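Local coordinates for PhnB-like domain-containing protein (Pseudomonas aeruginosa, PDB 1U69) that is of unknown function but belongs to a PhnB-like family of the glyoxalase superfamily and has been proposed as a potential drug-resistance protein, at residues A[8-12]-A[74-80]; A[11-17]-A[66-72]; A[19-24]-A[112-118]. One frame throughout, in Å; residues are numbered along the deposited sequence.

Interaction 1 of 3, residues A[8-12]-A[74-80]; sequences TICLW and HSEAFSF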
loop_
_atom_site.group_PDB
_atom_site.type_symbol
_atom_site.label_atom_id
_atom_site.label_comp_id
_atom_site.label_asym_id
_atom_site.label_seq_id
_atom_site.Cartn_x
_atom_site.Cartn_y
_atom_site.Cartn_z
ATOM N N THR A 8 -10.024 -0.252 -9.269
ATOM C CA THR A 8 -9.330 -1.336 -9.968
ATOM C C THR A 8 -8.680 -0.785 -11.230
ATOM O O THR A 8 -9.289 0.001 -11.945
ATOM C CB THR A 8 -10.359 -2.432 -10.337
ATOM O OG1 THR A 8 -10.993 -2.928 -9.141
ATOM C CG2 THR A 8 -9.697 -3.646 -10.979
ATOM N N ILE A 9 -7.441 -1.181 -11.496
ATOM C CA ILE A 9 -6.721 -0.765 -12.701
ATOM C C ILE A 9 -7.224 -1.627 -13.855
ATOM O O ILE A 9 -7.007 -2.826 -13.829
ATOM C CB ILE A 9 -5.189 -0.937 -12.494
ATOM C CG1 ILE A 9 -4.609 0.133 -11.558
ATOM C CG2 ILE A 9 -4.421 -0.838 -13.837
ATOM C CD1 ILE A 9 -5.320 0.375 -10.276
ATOM N N CYS A 10 -7.876 -1.026 -14.853
ATOM C CA CYS A 10 -8.434 -1.750 -16.001
ATOM C C CYS A 10 -7.543 -1.561 -17.222
ATOM O O CYS A 10 -7.300 -0.442 -17.640
ATOM C CB CYS A 10 -9.851 -1.256 -16.301
ATOM S SG CYS A 10 -10.707 -2.195 -17.571
ATOM N N LEU A 11 -7.037 -2.665 -17.765
ATOM C CA LEU A 11 -6.120 -2.632 -18.893
ATOM C C LEU A 11 -6.772 -3.334 -20.070
ATOM O O LEU A 11 -7.327 -4.419 -19.912
ATOM C CB LEU A 11 -4.817 -3.327 -18.526
ATOM C CG LEU A 11 -4.032 -2.597 -17.430
ATOM C CD1 LEU A 11 -2.953 -3.507 -16.893
ATOM C CD2 LEU A 11 -3.461 -1.298 -17.970
ATOM N N TRP A 12 -6.689 -2.699 -21.239
ATOM C CA TRP A 12 -7.349 -3.152 -22.467
ATOM C C TRP A 12 -6.456 -4.146 -23.196
ATOM O O TRP A 12 -5.261 -3.900 -23.376
ATOM C CB TRP A 12 -7.620 -1.938 -23.364
ATOM C CG TRP A 12 -8.610 -2.122 -24.472
ATOM C CD1 TRP A 12 -8.424 -2.803 -25.637
ATOM C CD2 TRP A 12 -9.922 -1.569 -24.532
ATOM N NE1 TRP A 12 -9.553 -2.715 -26.413
ATOM C CE2 TRP A 12 -10.489 -1.963 -25.762
ATOM C CE3 TRP A 12 -10.682 -0.779 -23.673
ATOM C CZ2 TRP A 12 -11.780 -1.607 -26.142
ATOM C CZ3 TRP A 12 -11.972 -0.424 -24.051
ATOM C CH2 TRP A 12 -12.507 -0.844 -25.270
ATOM N N HIS A 74 -2.091 0.894 -26.153
ATOM C CA HIS A 74 -1.374 1.409 -24.972
ATOM C C HIS A 74 -0.284 2.413 -25.357
ATOM O O HIS A 74 0.217 2.428 -26.476
ATOM C CB HIS A 74 -0.750 0.253 -24.150
ATOM C CG HIS A 74 -1.775 -0.587 -23.463
ATOM N ND1 HIS A 74 -2.501 -0.135 -22.386
ATOM C CD2 HIS A 74 -2.258 -1.820 -23.749
ATOM C CE1 HIS A 74 -3.383 -1.056 -22.035
ATOM N NE2 HIS A 74 -3.260 -2.083 -22.847
ATOM N N SER A 75 0.076 3.257 -24.400
ATOM C CA SER A 75 1.266 4.094 -24.509
ATOM C C SER A 75 1.830 4.441 -23.149
ATOM O O SER A 75 1.239 4.102 -22.127
ATOM C CB SER A 75 0.967 5.376 -25.277
ATOM O OG SER A 75 0.392 6.370 -24.440
ATOM N N GLU A 76 2.950 5.155 -23.161
ATOM C CA GLU A 76 3.689 5.495 -21.950
ATOM C C GLU A 76 2.937 6.466 -21.050
ATOM O O GLU A 76 3.413 6.778 -19.971
ATOM C CB GLU A 76 5.032 6.131 -22.299
ATOM C CG GLU A 76 6.065 5.115 -22.775
ATOM C CD GLU A 76 6.056 4.878 -24.264
ATOM O OE1 GLU A 76 5.084 5.246 -24.966
ATOM O OE2 GLU A 76 7.057 4.260 -24.746
ATOM N N ALA A 77 1.792 6.961 -21.506
ATOM C CA ALA A 77 0.918 7.765 -20.652
ATOM C C ALA A 77 0.587 7.021 -19.354
ATOM O O ALA A 77 0.435 7.642 -18.297
ATOM C CB ALA A 77 -0.354 8.158 -21.401
ATOM N N PHE A 78 0.506 5.693 -19.436
ATOM C CA PHE A 78 0.365 4.840 -18.249
ATOM C C PHE A 78 1.531 3.885 -18.160
ATOM O O PHE A 78 1.948 3.313 -19.178
ATOM C CB PHE A 78 -0.923 4.021 -18.303
ATOM C CG PHE A 78 -0.929 2.865 -17.346
ATOM C CD1 PHE A 78 -1.277 3.044 -16.032
ATOM C CD2 PHE A 78 -0.556 1.595 -17.756
ATOM C CE1 PHE A 78 -1.267 1.964 -15.146
ATOM C CE2 PHE A 78 -0.516 0.542 -16.882
ATOM C CZ PHE A 78 -0.875 0.717 -15.580
ATOM N N SER A 79 2.028 3.670 -16.944
ATOM C CA SER A 79 2.980 2.602 -16.690
ATOM C C SER A 79 2.882 2.112 -15.241
ATOM O O SER A 79 2.432 2.835 -14.355
ATOM C CB SER A 79 4.426 3.049 -16.970
ATOM O OG SER A 79 4.773 4.186 -16.198
ATOM N N PHE A 80 3.294 0.870 -15.027
ATOM C CA PHE A 80 3.520 0.326 -13.679
ATOM C C PHE A 80 4.978 0.618 -13.352
ATOM O O PHE A 80 5.837 0.304 -14.143
ATOM C CB PHE A 80 3.341 -1.190 -13.649
ATOM C CG PHE A 80 1.924 -1.672 -13.734
ATOM C CD1 PHE A 80 1.043 -1.485 -12.673
ATOM C CD2 PHE A 80 1.498 -2.413 -14.828
ATOM C CE1 PHE A 80 -0.254 -1.980 -12.740
ATOM C CE2 PHE A 80 0.201 -2.913 -14.894
ATOM C CZ PHE A 80 -0.666 -2.699 -13.859
#
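Leu11 and Ile9, alternate residues of strand 8-12, meet the aromatic rings of Phe78 and Phe80 in an interface that is mostly hydrophobic. Leu11 does most of this work by splitting its two methyls between the rings. Its CD2 lies 3.6 Å from CE2 of Phe78, approaching that ring obliquely, while its CD1 reaches the edge of the other ring at Phe80 CE2, 3.8 Å away. The leucine side chain thus crosses Phe78 at about a right angle and meets Phe80 coming the opposite way. Ile9 adds a looser contact: CG2, set anti to the backbone N, stands 4.2 Å from Phe80 CZ and equally far from Phe78 CZ. The two phenylalanines also hold each other, since Phe78 CZ sits 3.7 Å above the centre of the Phe80 ring. Beyond them, Phe78 stacks on Phe78 of the second subunit.

A single polar bond crosses the contact, at its far end. His74 NE2 donates to the backbone oxygen Trp12 O over 2.8 Å, with an N-H...O angle of 150°, in the carbonyl plane and on a lone pair. The oxygen lies 20° out of the imidazole plane. As donor, NE2 must carry a proton. The bond ties the loop preceding strand 78-84 to strand 7-13, and Leu11 CD2 packs obliquely against the same imidazole.

The strand segments are not sheet partners: their axes stay 10.7 Å apart and their directions differ by 116°, leaving side chains to bridge the gap. Both strands pair in antiparallel ladders with the second subunit, so the sheets run on across the interface. Each is outermost in its four-stranded mixed sheet within this chain, and the contact joins the two sheets, a pairing characteristic of the glyoxalase fold.

Interaction 2 of 3, residues A[11-17]-A[66-72]; sequences LWYDSAA and LNGGPAF
Trp12 pairs with Leu66, and Tyr13 with Asn67, in a parallel ladder, and the tightest packing gathers around it. Leu66 N donates to Leu11 O and Tyr13 N to Leu66 O, both over fairly straight bonds. Past the strand end, Tyr13 O accepts from Gly68 N at 3.0 Å and, weakly, from Gly69 N, so the chain turning at Asn67, the centre of an inverse gamma turn, stays fastened to the ladder.

The indole of Trp12 packs against the loop 68-72. Gly68, having no side chain, brings its CA to 3.1 Å above one face; on the opposite face Phe72 presents its edge in a T-shaped pair, planes at 87° and centroids 4.8 Å apart. CG anti to the backbone N (chi1 -163°) brings the ring, on the sheet face shared with Leu66, to this loop, where NE1 donates to Gly69 O at 2.8 Å, the acceptor lying in the indole plane. These contacts fix both the tilt and the rotation of the ring.

The solvent side is looser. Asp14 merely lies obliquely across Pro70, its OD1 3.6 Å from Pro70 CD, and Ser15 turns its side chain away, bonding through OG to Asp14 O.

On the sheet face that carries Tyr13 and Asn67, Asn67 OD1 accepts from Ala17 N at 2.9 Å, in the carbonyl plane and on a lone pair, right after the N-cap residue Ala16. Asn67 ND2 bonds Val51 O, so one side chain links strand 61-67, strand 51-58 and the start of helix 17-27, while Tyr13 OH bonds Tyr24 OH on that helix.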
loop_
_atom_site.group_PDB
_atom_site.type_symbol
_atom_site.label_atom_id
_atom_site.label_comp_id
_atom_site.label_asym_id
_atom_site.label_seq_id
_atom_site.Cartn_x
_atom_site.Cartn_y
_atom_site.Cartn_z
ATOM N N LEU A 11 -7.037 -2.665 -17.765
ATOM C CA LEU A 11 -6.120 -2.632 -18.893
ATOM C C LEU A 11 -6.772 -3.334 -20.070
ATOM O O LEU A 11 -7.327 -4.419 -19.912
ATOM C CB LEU A 11 -4.817 -3.327 -18.526
ATOM C CG LEU A 11 -4.032 -2.597 -17.430
ATOM C CD1 LEU A 11 -2.953 -3.507 -16.893
ATOM C CD2 LEU A 11 -3.461 -1.298 -17.970
ATOM N N TRP A 12 -6.689 -2.699 -21.239
ATOM C CA TRP A 12 -7.349 -3.152 -22.467
ATOM C C TRP A 12 -6.456 -4.146 -23.196
ATOM O O TRP A 12 -5.261 -3.900 -23.376
ATOM C CB TRP A 12 -7.620 -1.938 -23.364
ATOM C CG TRP A 12 -8.610 -2.122 -24.472
ATOM C CD1 TRP A 12 -8.424 -2.803 -25.637
ATOM C CD2 TRP A 12 -9.922 -1.569 -24.532
ATOM N NE1 TRP A 12 -9.553 -2.715 -26.413
ATOM C CE2 TRP A 12 -10.489 -1.963 -25.762
ATOM C CE3 TRP A 12 -10.682 -0.779 -23.673
ATOM C CZ2 TRP A 12 -11.780 -1.607 -26.142
ATOM C CZ3 TRP A 12 -11.972 -0.424 -24.051
ATOM C CH2 TRP A 12 -12.507 -0.844 -25.270
ATOM N N TYR A 13 -7.039 -5.263 -23.612
ATOM C CA TYR A 13 -6.354 -6.270 -24.426
ATOM C C TYR A 13 -7.199 -6.614 -25.647
ATOM O O TYR A 13 -8.412 -6.426 -25.646
ATOM C CB TYR A 13 -6.090 -7.553 -23.618
ATOM C CG TYR A 13 -5.155 -7.340 -22.460
ATOM C CD1 TYR A 13 -3.779 -7.467 -22.616
ATOM C CD2 TYR A 13 -5.651 -6.995 -21.199
ATOM C CE1 TYR A 13 -2.918 -7.230 -21.564
ATOM C CE2 TYR A 13 -4.801 -6.770 -20.142
ATOM C CZ TYR A 13 -3.442 -6.883 -20.322
ATOM O OH TYR A 13 -2.620 -6.619 -19.251
ATOM N N ASP A 14 -6.526 -7.099 -26.686
ATOM C CA ASP A 14 -7.152 -7.660 -27.875
ATOM C C ASP A 14 -7.190 -9.185 -27.708
ATOM O O ASP A 14 -6.255 -9.897 -28.100
ATOM C CB ASP A 14 -6.317 -7.277 -29.099
ATOM C CG ASP A 14 -6.939 -7.707 -30.402
ATOM O OD1 ASP A 14 -8.098 -8.144 -30.404
ATOM O OD2 ASP A 14 -6.315 -7.622 -31.476
ATOM N N SER A 15 -8.259 -9.676 -27.106
ATOM C CA SER A 15 -8.451 -11.102 -26.864
ATOM C C SER A 15 -7.292 -11.817 -26.148
ATOM O O SER A 15 -7.047 -12.985 -26.429
ATOM C CB SER A 15 -8.681 -11.815 -28.199
ATOM O OG SER A 15 -7.422 -12.118 -28.788
ATOM N N ALA A 16 -6.561 -11.136 -25.275
ATOM C CA ALA A 16 -5.388 -11.728 -24.624
ATOM C C ALA A 16 -5.344 -11.534 -23.104
ATOM O O ALA A 16 -4.307 -11.804 -22.484
ATOM C CB ALA A 16 -4.132 -11.142 -25.235
ATOM N N ALA A 17 -6.443 -11.076 -22.495
ATOM C CA ALA A 17 -6.442 -10.739 -21.066
ATOM C C ALA A 17 -6.028 -11.897 -20.171
ATOM O O ALA A 17 -5.273 -11.706 -19.216
ATOM C CB ALA A 17 -7.815 -10.195 -20.625
ATOM N N LEU A 66 -9.401 -6.440 -19.749
ATOM C CA LEU A 66 -10.632 -6.362 -20.528
ATOM C C LEU A 66 -10.348 -6.719 -21.966
ATOM O O LEU A 66 -9.548 -6.058 -22.614
ATOM C CB LEU A 66 -11.182 -4.934 -20.460
ATOM C CG LEU A 66 -12.389 -4.561 -21.329
ATOM C CD1 LEU A 66 -13.621 -5.394 -21.034
ATOM C CD2 LEU A 66 -12.715 -3.083 -21.084
ATOM N N ASN A 67 -11.016 -7.758 -22.468
ATOM C CA ASN A 67 -10.930 -8.107 -23.883
ATOM C C ASN A 67 -11.854 -7.228 -24.719
ATOM O O ASN A 67 -13.007 -7.564 -24.972
ATOM C CB ASN A 67 -11.229 -9.593 -24.089
ATOM C CG ASN A 67 -10.078 -10.476 -23.635
ATOM O OD1 ASN A 67 -8.916 -10.068 -23.724
ATOM N ND2 ASN A 67 -10.387 -11.678 -23.144
ATOM N N GLY A 68 -11.316 -6.107 -25.175
ATOM C CA GLY A 68 -12.083 -5.131 -25.922
ATOM C C GLY A 68 -11.738 -5.049 -27.381
ATOM O O GLY A 68 -12.287 -4.198 -28.075
ATOM N N GLY A 69 -10.849 -5.908 -27.874
ATOM C CA GLY A 69 -10.475 -5.883 -29.275
ATOM C C GLY A 69 -9.379 -4.877 -29.561
ATOM O O GLY A 69 -8.796 -4.297 -28.651
ATOM N N PRO A 70 -9.065 -4.677 -30.839
ATOM C CA PRO A 70 -7.996 -3.749 -31.240
ATOM C C PRO A 70 -8.323 -2.247 -31.221
ATOM O O PRO A 70 -7.520 -1.491 -31.778
ATOM C CB PRO A 70 -7.685 -4.204 -32.680
ATOM C CG PRO A 70 -8.929 -4.720 -33.151
ATOM C CD PRO A 70 -9.651 -5.376 -31.996
ATOM N N ALA A 71 -9.412 -1.813 -30.583
ATOM C CA ALA A 71 -9.900 -0.445 -30.766
ATOM C C ALA A 71 -8.959 0.577 -30.169
ATOM O O ALA A 71 -8.818 1.669 -30.700
ATOM C CB ALA A 71 -11.297 -0.262 -30.173
ATOM N N PHE A 72 -8.325 0.224 -29.059
ATOM C CA PHE A 72 -7.406 1.143 -28.393
ATOM C C PHE A 72 -6.034 0.514 -28.204
ATOM O O PHE A 72 -5.908 -0.712 -28.055
ATOM C CB PHE A 72 -7.994 1.603 -27.048
ATOM C CG PHE A 72 -9.338 2.270 -27.176
ATOM C CD1 PHE A 72 -9.447 3.558 -27.705
ATOM C CD2 PHE A 72 -10.495 1.609 -26.808
ATOM C CE1 PHE A 72 -10.688 4.177 -27.834
ATOM C CE2 PHE A 72 -11.744 2.225 -26.935
ATOM C CZ PHE A 72 -11.837 3.505 -27.450
#

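Interaction 3 of 3, residues A[19-24]-A[112-118]; sequences EAATFY and DKWGISW
Asp112 OD2 is gripped by two side chains that reach it from opposite faces of the carboxylate: Tyr24 OH donates at 2.6 Å on the syn side, and Trp118 NE1 at 3.0 Å along a nearly straight N-H...O path of 170°. The other oxygen, OD1, organises the backbone. It accepts from Trp114 N, which makes an Asx turn, and from Ile116 N, again from opposite faces, within a type I beta turn running from Asp112 to Gly115. Four bonds therefore hold this buried carboxylate, and through it the turn leading into strand 117-122 is joined to helix 17-27, which follows strand 7-13 in this glyoxalase-type fold. Tyr24 OH also bonds Tyr13 OH, extending the polar network to strand 7-13.

Aromatic contacts flank these bonds. Trp118 turns its edge to a face of the Tyr24 ring, with CZ2 3.7 Å from Tyr24 CE1 and the planes at 61°. With its CG beside the backbone N and anti to the carbonyl carbon (chi1 -54°), Trp114 lays its six-membered ring over Ala20. Ala20 CB makes a CH-pi contact 3.7 Å from the centroid of that ring, almost on the ring normal, and Lys113 CB occupies the opposite face. Phe23 meets the indole rim obliquely, CD2 to Trp114 CZ3, completing a cluster of four aromatic side chains. Tyr13 pairs edge-to-face with Trp114, so this cluster too extends toward strand 7-13.

At the exposed end, the extended chains of Glu19 and Lys113 cross at about a right angle in a salt bridge, Lys113 NZ meeting the syn lone pair of Glu19 OE2 at 2.8 Å. The second carboxylate oxygen, Glu19 OE1, accepts from a water 2.9 Å away, which in turn accepts from Trp114 NE1.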
loop_
_atom_site.group_PDB
_atom_site.type_symbol
_atom_site.label_atom_id
_atom_site.label_comp_id
_atom_site.label_asym_id
_atom_site.label_seq_id
_atom_site.Cartn_x
_atom_site.Cartn_y
_atom_site.Cartn_z
ATOM N N GLU A 19 -4.202 -14.604 -20.982
ATOM C CA GLU A 19 -2.795 -14.928 -21.226
ATOM C C GLU A 19 -1.897 -13.945 -20.496
ATOM O O GLU A 19 -0.916 -14.353 -19.885
ATOM C CB GLU A 19 -2.437 -14.911 -22.721
ATOM C CG GLU A 19 -0.965 -15.276 -22.997
ATOM C CD GLU A 19 -0.522 -15.039 -24.429
ATOM O OE1 GLU A 19 -1.390 -15.041 -25.336
ATOM O OE2 GLU A 19 0.702 -14.870 -24.657
ATOM N N ALA A 20 -2.229 -12.653 -20.600
ATOM C CA ALA A 20 -1.453 -11.596 -19.957
ATOM C C ALA A 20 -1.462 -11.755 -18.458
ATOM O O ALA A 20 -0.409 -11.763 -17.836
ATOM C CB ALA A 20 -1.983 -10.241 -20.342
ATOM N N ALA A 21 -2.655 -11.896 -17.876
ATOM C CA ALA A 21 -2.809 -12.025 -16.423
ATOM C C ALA A 21 -2.028 -13.229 -15.903
ATOM O O ALA A 21 -1.363 -13.164 -14.862
ATOM C CB ALA A 21 -4.269 -12.152 -16.069
ATOM N N THR A 22 -2.113 -14.326 -16.640
ATOM C CA THR A 22 -1.422 -15.548 -16.275
ATOM C C THR A 22 0.086 -15.319 -16.312
ATOM O O THR A 22 0.808 -15.751 -15.423
ATOM C CB THR A 22 -1.811 -16.679 -17.231
ATOM O OG1 THR A 22 -3.213 -16.948 -17.101
ATOM C CG2 THR A 22 -1.127 -17.971 -16.835
ATOM N N PHE A 23 0.558 -14.651 -17.360
ATOM C CA PHE A 23 1.974 -14.305 -17.472
ATOM C C PHE A 23 2.436 -13.433 -16.306
ATOM O O PHE A 23 3.501 -13.661 -15.745
ATOM C CB PHE A 23 2.243 -13.590 -18.811
ATOM C CG PHE A 23 3.650 -13.042 -18.947
ATOM C CD1 PHE A 23 4.713 -13.878 -19.188
ATOM C CD2 PHE A 23 3.897 -11.687 -18.815
ATOM C CE1 PHE A 23 6.005 -13.366 -19.292
ATOM C CE2 PHE A 23 5.188 -11.174 -18.926
ATOM C CZ PHE A 23 6.232 -12.021 -19.163
ATOM N N TYR A 24 1.653 -12.422 -15.950
ATOM C CA TYR A 24 2.072 -11.537 -14.878
ATOM C C TYR A 24 2.146 -12.336 -13.576
ATOM O O TYR A 24 3.050 -12.146 -12.774
ATOM C CB TYR A 24 1.110 -10.363 -14.707
ATOM C CG TYR A 24 0.889 -9.472 -15.914
ATOM C CD1 TYR A 24 1.904 -9.204 -16.839
ATOM C CD2 TYR A 24 -0.345 -8.870 -16.117
ATOM C CE1 TYR A 24 1.680 -8.370 -17.935
ATOM C CE2 TYR A 24 -0.570 -8.023 -17.193
ATOM C CZ TYR A 24 0.440 -7.790 -18.113
ATOM O OH TYR A 24 0.203 -6.945 -19.176
ATOM N N ASP A 112 5.697 -4.683 -22.416
ATOM C CA ASP A 112 5.368 -6.103 -22.520
ATOM C C ASP A 112 4.767 -6.454 -23.887
ATOM O O ASP A 112 4.590 -5.603 -24.763
ATOM C CB ASP A 112 4.519 -6.604 -21.335
ATOM C CG ASP A 112 3.096 -6.069 -21.305
ATOM O OD1 ASP A 112 2.549 -5.678 -22.361
ATOM O OD2 ASP A 112 2.430 -6.086 -20.220
ATOM N N LYS A 113 4.474 -7.741 -24.043
ATOM C CA LYS A 113 3.959 -8.308 -25.278
ATOM C C LYS A 113 2.693 -7.623 -25.769
ATOM O O LYS A 113 2.447 -7.596 -26.972
ATOM C CB LYS A 113 3.666 -9.796 -25.034
ATOM C CG LYS A 113 3.078 -10.546 -26.205
ATOM C CD LYS A 113 3.119 -12.045 -25.967
ATOM C CE LYS A 113 2.607 -12.807 -27.173
ATOM N NZ LYS A 113 2.348 -14.223 -26.849
ATOM N N TRP A 114 1.903 -7.075 -24.839
ATOM C CA TRP A 114 0.588 -6.493 -25.127
ATOM C C TRP A 114 0.677 -4.973 -25.202
ATOM O O TRP A 114 -0.329 -4.288 -25.366
ATOM C CB TRP A 114 -0.428 -6.991 -24.074
ATOM C CG TRP A 114 -0.393 -8.487 -24.042
ATOM C CD1 TRP A 114 -1.025 -9.334 -24.906
ATOM C CD2 TRP A 114 0.414 -9.315 -23.197
ATOM N NE1 TRP A 114 -0.692 -10.639 -24.625
ATOM C CE2 TRP A 114 0.185 -10.658 -23.576
ATOM C CE3 TRP A 114 1.285 -9.065 -22.133
ATOM C CZ2 TRP A 114 0.800 -11.727 -22.942
ATOM C CZ3 TRP A 114 1.895 -10.121 -21.510
ATOM C CH2 TRP A 114 1.657 -11.442 -21.918
ATOM N N GLY A 115 1.907 -4.465 -25.138
ATOM C CA GLY A 115 2.186 -3.058 -25.326
ATOM C C GLY A 115 2.129 -2.206 -24.082
ATOM O O GLY A 115 2.252 -0.981 -24.194
ATOM N N ILE A 116 1.965 -2.822 -22.913
ATOM C CA ILE A 116 1.849 -2.066 -21.659
ATOM C C ILE A 116 3.239 -1.706 -21.168
ATOM O O ILE A 116 4.155 -2.525 -21.226
ATOM C CB ILE A 116 1.075 -2.892 -20.626
ATOM C CG1 ILE A 116 -0.386 -2.994 -21.082
ATOM C CG2 ILE A 116 1.201 -2.289 -19.234
ATOM C CD1 ILE A 116 -1.102 -4.153 -20.541
ATOM N N SER A 117 3.398 -0.481 -20.693
ATOM C CA SER A 117 4.681 0.006 -20.212
ATOM C C SER A 117 4.932 -0.380 -18.753
ATOM O O SER A 117 4.071 -0.208 -17.891
ATOM C CB SER A 117 4.767 1.531 -20.335
ATOM O OG SER A 117 4.961 1.952 -21.690
ATOM N N TRP A 118 6.120 -0.904 -18.493
ATOM C CA TRP A 118 6.599 -1.197 -17.149
ATOM C C TRP A 118 7.883 -0.422 -16.926
ATOM O O TRP A 118 8.647 -0.233 -17.863
ATOM C CB TRP A 118 6.895 -2.697 -17.006
ATOM C CG TRP A 118 5.691 -3.550 -17.132
ATOM C CD1 TRP A 118 5.083 -3.936 -18.288
ATOM C CD2 TRP A 118 4.918 -4.107 -16.068
ATOM N NE1 TRP A 118 3.981 -4.709 -18.008
ATOM C CE2 TRP A 118 3.857 -4.829 -16.652
ATOM C CE3 TRP A 118 5.017 -4.076 -14.671
ATOM C CZ2 TRP A 118 2.907 -5.513 -15.899
ATOM C CZ3 TRP A 118 4.061 -4.751 -13.922
ATOM C CH2 TRP A 118 3.018 -5.451 -14.540
HETATM O O HOH W 1 -1.091 -12.666 -26.945
#

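The three contacts lie close together, with centres about 11 to 12 Å apart. Interactions 1 and 2 share Leu11 and Trp12 on strand 7-13: interaction 2 pairs it with strand 61-67 inside the first sheet, whereas interaction 1 bridges to strand 78-84 of the second. Helix 17-27 follows directly and enters interaction 3, whose other segment leads into strand 117-122, the sheet neighbour of strand 78-84. Interactions 1 and 3 thus both join the early part of the chain to the second sheet. Along the chain the segments of interaction 3 alternate with those of the other two, so the segments within 8-24 meet partners spread over 66-118. Interactions 1 and 2 also touch the second subunit; no other chain of the assembly touches interaction 3.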